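Branched-chain alpha-ketoacid decarboxylase (Lactococcus lactis, PDB 2VBF) probably decarboxylates branched-chain and aromatic alpha-keto acids to aldehydes, using thiamine diphosphate and a magnesium ion. Local coordinates at residues A[67-72]-A[462-467]; A[231-236]-A[300-305]; A[259-264]-A[277-282]. All blocks are in the same frame, centred on the assembly; numbering follows the deposited sequence.

Along the chain the segments are nested: 67-72 and 462-467 of contact 1 enclose 231-236 and 300-305 of contact 2, which in turn enclose 259-264 and 277-282 of contact 3. Contacts 2 and 3 belong to one mixed sheet of the central domain, with centres about 9 Å apart, and they meet where strands 231-235 and 259-261 lie side by side: V233 O is 2.9 Å from T260 N. Contact 1 lies on the other side of the chain's centre, its centre about 37 Å from that of contact 2 and about 34 Å from that of contact 3. It joins the N-terminal and C-terminal cofactor-binding domains, whereas the other two hold together neighbouring strands of the central-domain sheet.

Contact 1: A[67-72]-A[462-467]; sequences IGNANE and LGLSIR. With TPP (thiamine diphosphate), chain D.
L464 and R467, one turn apart on helix 462-467, carry this contact against I67, G68 and N69 at the end of strand 65-68. L464 presents a single methyl: CD1 lies 3.6 Å from I67 CG2, the two side chains crossing at about a right angle, and 3.3 Å from N69 ND2, where the chains run side by side. The amide of N69 has its polar partners elsewhere, OD1 on G45 N and ND2 on E461 OE1, so towards L464 it serves as a packing surface.

R467 supplies the polar half. CG lies anti to the backbone N (chi1 -178°) and the chain turns at chi3 (66°), which brings the edge of the guanidinium to the strand. NH2 donates to G68 O over 2.9 Å with an N-H...O angle of 171°; the donor lies in the carbonyl plane on a lone pair, and the oxygen is almost exactly in the guanidinium plane. A water also donates to G68 O at 2.8 Å and accepts only a weak bond from R467 NH1. I67 CG2 touches the same guanidinium edge, 3.7 Å from NH2. A leucine in place of R467 would probably leave G68 O without its straight charged donor and the water without its weak tie to NH1.

Farther along segment 67-72, E72 OE2 lies 2.7 Å from N1' of thiamine diphosphate, a cofactor hydrogen-bonded by several residues of the second subunit. The chemistry implies an interdomain joint in which one straight bond from R467 to a backbone carbonyl adds to those of E461 beside an apolar patch.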
# COMPACT_ATOMS: atom_id res chain seq x y z
N ILE A 67 -3.71 13.88 -12.60
CA ILE A 67 -2.30 13.63 -12.37
C ILE A 67 -2.16 12.19 -11.88
O ILE A 67 -2.33 11.91 -10.69
CB ILE A 67 -1.69 14.64 -11.40
CG1 ILE A 67 -1.90 16.06 -11.96
CG2 ILE A 67 -0.20 14.37 -11.18
CD1 ILE A 67 -1.16 17.14 -11.23
N GLY A 68 -1.86 11.29 -12.81
CA GLY A 68 -1.85 9.85 -12.51
C GLY A 68 -0.60 9.50 -11.75
O GLY A 68 0.47 10.00 -12.08
N ASN A 69 -0.75 8.66 -10.73
CA ASN A 69 0.36 8.16 -9.91
C ASN A 69 0.82 6.77 -10.37
O ASN A 69 0.10 6.08 -11.09
CB ASN A 69 -0.09 8.08 -8.46
CG ASN A 69 -0.41 9.44 -7.89
OD1 ASN A 69 -1.55 9.87 -7.88
ND2 ASN A 69 0.63 10.15 -7.46
N ALA A 70 2.02 6.36 -9.92
CA ALA A 70 2.51 5.01 -10.19
C ALA A 70 1.68 3.98 -9.40
O ALA A 70 1.28 2.95 -9.96
CB ALA A 70 4.00 4.91 -9.85
N ASN A 71 1.43 4.25 -8.11
CA ASN A 71 0.56 3.39 -7.30
C ASN A 71 -0.42 4.16 -6.42
O ASN A 71 -0.30 5.39 -6.22
CB ASN A 71 1.35 2.33 -6.51
CG ASN A 71 2.20 2.89 -5.38
OD1 ASN A 71 1.84 3.83 -4.68
ND2 ASN A 71 3.35 2.24 -5.16
N GLU A 72 -1.39 3.43 -5.89
CA GLU A 72 -2.48 4.03 -5.11
C GLU A 72 -2.09 4.51 -3.72
O GLU A 72 -2.62 5.52 -3.23
CB GLU A 72 -3.67 3.08 -5.00
CG GLU A 72 -4.36 2.86 -6.33
CD GLU A 72 -3.77 1.72 -7.16
OE1 GLU A 72 -2.67 1.19 -6.84
OE2 GLU A 72 -4.43 1.33 -8.15
N LEU A 462 8.84 9.51 -8.48
CA LEU A 462 9.85 10.23 -9.25
C LEU A 462 9.38 10.43 -10.70
O LEU A 462 9.57 11.51 -11.26
CB LEU A 462 11.19 9.47 -9.18
CG LEU A 462 12.53 10.12 -9.47
CD1 LEU A 462 12.61 11.56 -9.03
CD2 LEU A 462 13.62 9.28 -8.80
N GLY A 463 8.75 9.43 -11.31
CA GLY A 463 8.23 9.56 -12.67
C GLY A 463 7.26 10.72 -12.83
O GLY A 463 7.39 11.54 -13.74
N LEU A 464 6.28 10.79 -11.93
CA LEU A 464 5.33 11.89 -11.89
C LEU A 464 6.03 13.25 -11.77
O LEU A 464 5.66 14.20 -12.46
CB LEU A 464 4.37 11.67 -10.72
CG LEU A 464 3.31 12.74 -10.44
CD1 LEU A 464 2.14 12.13 -9.63
CD2 LEU A 464 3.88 13.95 -9.72
N SER A 465 7.02 13.35 -10.89
CA SER A 465 7.68 14.63 -10.65
C SER A 465 8.33 15.14 -11.94
O SER A 465 8.34 16.35 -12.20
CB SER A 465 8.70 14.54 -9.50
OG SER A 465 9.87 13.82 -9.86
N ILE A 466 8.83 14.22 -12.74
CA ILE A 466 9.52 14.53 -13.99
C ILE A 466 8.50 14.94 -15.04
O ILE A 466 8.64 16.01 -15.67
CB ILE A 466 10.35 13.31 -14.48
CG1 ILE A 466 11.51 13.06 -13.50
CG2 ILE A 466 10.88 13.53 -15.89
CD1 ILE A 466 12.16 11.69 -13.61
N ARG A 467 7.46 14.13 -15.20
CA ARG A 467 6.39 14.42 -16.15
C ARG A 467 5.72 15.77 -15.88
O ARG A 467 5.46 16.53 -16.82
CB ARG A 467 5.31 13.33 -16.14
CG ARG A 467 4.19 13.55 -17.14
CD ARG A 467 3.07 12.54 -16.96
NE ARG A 467 2.42 12.76 -15.66
CZ ARG A 467 1.96 11.82 -14.85
NH1 ARG A 467 2.06 10.53 -15.14
NH2 ARG A 467 1.42 12.19 -13.69
N1' TPP D . -4.49 -0.76 -9.79
C2' TPP D . -4.26 -1.99 -9.22
CM2 TPP D . -3.58 -2.08 -7.89
N3' TPP D . -4.67 -3.11 -9.89
C4' TPP D . -5.29 -3.03 -11.12
N4' TPP D . -5.69 -4.16 -11.68
C5' TPP D . -5.51 -1.78 -11.72
C6' TPP D . -5.09 -0.64 -11.03
C7' TPP D . -6.17 -1.67 -13.09
N3 TPP D . -5.34 -2.20 -14.18
C2 TPP D . -5.41 -3.48 -14.72
S1 TPP D . -4.37 -3.81 -15.92
C5 TPP D . -3.78 -2.31 -15.80
C4 TPP D . -4.37 -1.50 -14.83
CM4 TPP D . -4.00 -0.07 -14.53
C6 TPP D . -2.68 -1.95 -16.76
C7 TPP D . -1.40 -2.77 -16.59
O7 TPP D . -0.48 -2.20 -17.51
PA TPP D . 0.88 -2.94 -17.94
O1A TPP D . 1.48 -3.51 -16.67
O2A TPP D . 1.76 -1.90 -18.60
O3A TPP D . 0.41 -4.15 -18.88
PB TPP D . 0.26 -4.18 -20.49
O1B TPP D . -1.17 -4.52 -20.76
O2B TPP D . 1.20 -5.24 -20.99
O3B TPP D . 0.67 -2.83 -21.02
O HOH W 1 2.79 8.50 -12.63

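Contact 2: A[231-236]-A[300-305]; sequences PVVIAG and LMLGVK
I234 and M301 stand side by side, pointing the same way, on one face of a parallel strand pair, their alpha carbons paired 4.6 Å apart. I234 CG1 is anti to the carbonyl carbon, and the extended chain beyond it carries CD1 to 4.1 Å from M301 SD. The methionine bends at chi2 and chi3, and it is its sulfur that comes alongside the isoleucine tip. The other branch of I234 takes a different neighbour: CG2 meets V304 CG2 at 3.8 Å, the two side chains crossing obliquely. The same V304 methyl settles over the backbone, 3.4 Å from I234 O, so this valine packs on main chain as well as side chain.

V233, A235, L300 and L302 occupy the opposite face. There V233 and L302 approach at a slant through CG1 and CD1, a looser meeting than that of I234 with V304.

Between the two faces the backbone bonds alternate as in parallel strands. V232 O accepts from L300 N, I234 N donates to L300 O, I234 O accepts from L302 N, and G236 N donates to L302 O. The first three are nearly straight; the last bends to 144° at 2.9 Å, where both chains leave the strand. At that end the backbones come close, G236 C lying 3.1 Å from G303 O, and a side chain on G236 would clash with G303 and V304.

Strands 231-235 and 300-302 run in the same direction, their axes 15° apart. Strand 259-261 borders the first, bonding V233 and A235 through T260, while strand 323-326 borders the second, where M301 pairs with I324 and L302 touches L326. Just past the strand end K305 touches helix 237-241, and the pair lies inside the central-domain sheet.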
# COMPACT_ATOMS: atom_id res chain seq x y z
N PRO A 231 0.05 35.14 29.40
CA PRO A 231 -0.71 34.19 28.59
C PRO A 231 0.19 33.47 27.59
O PRO A 231 1.23 34.01 27.20
CB PRO A 231 -1.69 35.09 27.84
CG PRO A 231 -0.94 36.35 27.64
CD PRO A 231 -0.14 36.52 28.93
N VAL A 232 -0.22 32.28 27.18
CA VAL A 232 0.44 31.62 26.06
C VAL A 232 -0.63 30.93 25.21
O VAL A 232 -1.60 30.36 25.72
CB VAL A 232 1.54 30.61 26.52
CG1 VAL A 232 0.92 29.38 27.17
CG2 VAL A 232 2.45 30.20 25.32
N VAL A 233 -0.48 31.05 23.89
CA VAL A 233 -1.33 30.36 22.93
C VAL A 233 -0.55 29.15 22.42
O VAL A 233 0.65 29.25 22.15
CB VAL A 233 -1.70 31.27 21.74
CG1 VAL A 233 -2.64 30.54 20.76
CG2 VAL A 233 -2.33 32.55 22.25
N ILE A 234 -1.22 28.01 22.33
CA ILE A 234 -0.62 26.84 21.68
C ILE A 234 -1.51 26.48 20.49
O ILE A 234 -2.69 26.19 20.66
CB ILE A 234 -0.48 25.63 22.65
CG1 ILE A 234 0.17 26.04 23.98
CG2 ILE A 234 0.30 24.49 21.96
CD1 ILE A 234 0.35 24.89 24.97
N ALA A 235 -0.95 26.55 19.27
CA ALA A 235 -1.70 26.21 18.06
C ALA A 235 -1.28 24.82 17.57
O ALA A 235 -0.12 24.44 17.69
CB ALA A 235 -1.48 27.25 16.97
N GLY A 236 -2.24 24.07 17.02
CA GLY A 236 -1.99 22.71 16.57
C GLY A 236 -2.53 22.40 15.19
O GLY A 236 -2.94 23.30 14.44
N LEU A 300 -4.29 29.12 26.14
CA LEU A 300 -5.30 28.92 25.10
C LEU A 300 -4.75 27.93 24.06
O LEU A 300 -3.78 28.26 23.34
CB LEU A 300 -5.63 30.25 24.42
CG LEU A 300 -6.64 30.26 23.27
CD1 LEU A 300 -8.02 29.80 23.76
CD2 LEU A 300 -6.73 31.64 22.62
N MET A 301 -5.32 26.73 24.01
CA MET A 301 -4.94 25.75 22.98
C MET A 301 -5.97 25.76 21.85
O MET A 301 -7.18 25.65 22.09
CB MET A 301 -4.83 24.32 23.54
CG MET A 301 -3.84 24.17 24.68
SD MET A 301 -3.00 22.57 24.68
CE MET A 301 -4.35 21.39 24.68
N LEU A 302 -5.47 25.90 20.63
CA LEU A 302 -6.31 25.94 19.43
C LEU A 302 -5.94 24.78 18.52
O LEU A 302 -4.91 24.81 17.87
CB LEU A 302 -6.11 27.25 18.69
CG LEU A 302 -6.36 28.52 19.50
CD1 LEU A 302 -6.06 29.75 18.66
CD2 LEU A 302 -7.78 28.54 19.98
N GLY A 303 -6.80 23.77 18.50
CA GLY A 303 -6.63 22.64 17.58
C GLY A 303 -5.45 21.73 17.84
O GLY A 303 -4.87 21.18 16.90
N VAL A 304 -5.12 21.55 19.12
CA VAL A 304 -3.95 20.78 19.55
C VAL A 304 -4.33 19.36 19.99
O VAL A 304 -5.35 19.16 20.64
CB VAL A 304 -3.26 21.50 20.72
CG1 VAL A 304 -2.16 20.64 21.32
CG2 VAL A 304 -2.73 22.84 20.26
N LYS A 305 -3.49 18.37 19.66
CA LYS A 305 -3.60 17.06 20.27
C LYS A 305 -2.23 16.66 20.78
O LYS A 305 -1.25 16.72 20.03
CB LYS A 305 -4.18 16.00 19.34
CG LYS A 305 -5.66 16.22 19.01
CD LYS A 305 -6.27 15.04 18.28
CE LYS A 305 -7.76 15.23 18.05
NZ LYS A 305 -8.39 14.09 17.32

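Contact 3: A[259-264]-A[277-282]; sequences ITTLNF and LGIYNG
T260 OG1 donates to G278 O over 2.7 Å, a side-chain bond between two parallel strands. Holding OG1 anti to the backbone N (chi1 -175°) turns the hydroxyl across to the neighbouring strand; it approaches 34° out of the carbonyl plane. Backbone bonds flank it. L277 N donates to I259 O at 2.8 Å, nearly straight, whereas Y280 N reaches T261 O at 3.0 Å with a bend to 147°.

T261 OG1 turns along its own chain and donates to L262 O at 2.9 Å, while I279 CD1 packs against that hydroxyl. Past the strands a water links the two chains, accepting from N263 N and donating to Y280 O, both at 2.8 Å. L262 CD2 comes to the edge of the Y280 ring, 4.1 Å from its CD2. The polar ends find partners elsewhere: Y280 OH bonds to E294 OE2 and H317 N, and N263 ND2 to S309 O.

Strand 276-279 is one of the two edge strands of the sheet within this chain, and 259-261 separates it from 231-235. Helix 287-295 packs against T260, L277 and Y280, while helix 245-255 packs on I259.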
# COMPACT_ATOMS: atom_id res chain seq x y z
N ILE A 259 3.19 32.75 21.61
CA ILE A 259 2.64 31.56 20.96
C ILE A 259 3.71 30.50 20.69
O ILE A 259 4.86 30.80 20.34
CB ILE A 259 1.89 31.90 19.63
CG1 ILE A 259 1.27 30.63 19.01
CG2 ILE A 259 2.82 32.58 18.62
CD1 ILE A 259 0.10 30.89 18.08
N THR A 260 3.30 29.25 20.88
CA THR A 260 4.09 28.09 20.57
C THR A 260 3.21 27.11 19.78
O THR A 260 1.99 27.28 19.74
CB THR A 260 4.65 27.45 21.87
OG1 THR A 260 5.53 26.36 21.55
CG2 THR A 260 3.54 26.98 22.81
N THR A 261 3.84 26.16 19.11
CA THR A 261 3.14 25.00 18.56
C THR A 261 3.89 23.74 18.99
O THR A 261 5.06 23.79 19.37
CB THR A 261 3.04 25.02 17.00
OG1 THR A 261 4.31 24.67 16.42
CG2 THR A 261 2.61 26.40 16.49
N LEU A 262 3.20 22.61 18.92
CA LEU A 262 3.88 21.32 19.00
C LEU A 262 4.52 21.07 17.64
O LEU A 262 4.30 21.82 16.68
CB LEU A 262 2.88 20.20 19.32
CG LEU A 262 1.95 20.38 20.53
CD1 LEU A 262 1.13 19.11 20.72
CD2 LEU A 262 2.72 20.72 21.78
N ASN A 263 5.28 19.99 17.52
CA ASN A 263 5.75 19.58 16.19
C ASN A 263 4.62 18.95 15.35
O ASN A 263 4.75 18.81 14.14
CB ASN A 263 7.00 18.69 16.29
CG ASN A 263 6.74 17.36 17.00
OD1 ASN A 263 5.66 16.78 16.90
ND2 ASN A 263 7.76 16.88 17.70
N PHE A 264 3.51 18.60 16.02
CA PHE A 264 2.27 18.13 15.40
C PHE A 264 1.42 19.39 15.23
O PHE A 264 0.81 19.86 16.19
CB PHE A 264 1.58 17.12 16.32
CG PHE A 264 0.31 16.48 15.79
CD1 PHE A 264 0.03 16.40 14.43
CD2 PHE A 264 -0.56 15.89 16.69
CE1 PHE A 264 -1.14 15.74 13.98
CE2 PHE A 264 -1.72 15.24 16.27
CZ PHE A 264 -2.02 15.18 14.91
N LEU A 277 7.56 31.56 20.13
CA LEU A 277 8.58 31.12 21.08
C LEU A 277 9.48 30.00 20.53
O LEU A 277 10.66 29.94 20.83
CB LEU A 277 7.93 30.64 22.39
CG LEU A 277 7.08 31.67 23.17
CD1 LEU A 277 6.38 31.03 24.38
CD2 LEU A 277 7.93 32.85 23.62
N GLY A 278 8.90 29.13 19.71
CA GLY A 278 9.55 27.89 19.32
C GLY A 278 8.56 26.74 19.48
O GLY A 278 7.36 26.95 19.71
N ILE A 279 9.09 25.53 19.34
CA ILE A 279 8.30 24.31 19.45
C ILE A 279 8.34 23.75 20.87
O ILE A 279 9.42 23.49 21.42
CB ILE A 279 8.85 23.23 18.50
CG1 ILE A 279 8.84 23.73 17.05
CG2 ILE A 279 8.07 21.93 18.65
CD1 ILE A 279 7.45 24.02 16.49
N TYR A 280 7.16 23.61 21.47
CA TYR A 280 7.04 22.97 22.77
C TYR A 280 7.00 21.46 22.56
O TYR A 280 6.14 20.96 21.86
CB TYR A 280 5.77 23.43 23.48
CG TYR A 280 5.60 22.86 24.87
CD1 TYR A 280 6.54 23.11 25.87
CD2 TYR A 280 4.51 22.07 25.19
CE1 TYR A 280 6.37 22.61 27.16
CE2 TYR A 280 4.34 21.56 26.47
CZ TYR A 280 5.27 21.83 27.45
OH TYR A 280 5.11 21.31 28.72
N ASN A 281 7.95 20.75 23.17
CA ASN A 281 8.00 19.29 23.08
C ASN A 281 8.30 18.68 24.44
O ASN A 281 9.27 17.95 24.61
CB ASN A 281 9.03 18.89 22.03
CG ASN A 281 8.93 17.42 21.60
OD1 ASN A 281 7.92 16.75 21.82
ND2 ASN A 281 9.99 16.94 20.95
N GLY A 282 7.43 18.98 25.41
CA GLY A 282 7.59 18.49 26.78
C GLY A 282 8.97 18.77 27.34
O GLY A 282 9.53 19.84 27.12
O HOH W 2 6.22 19.00 19.91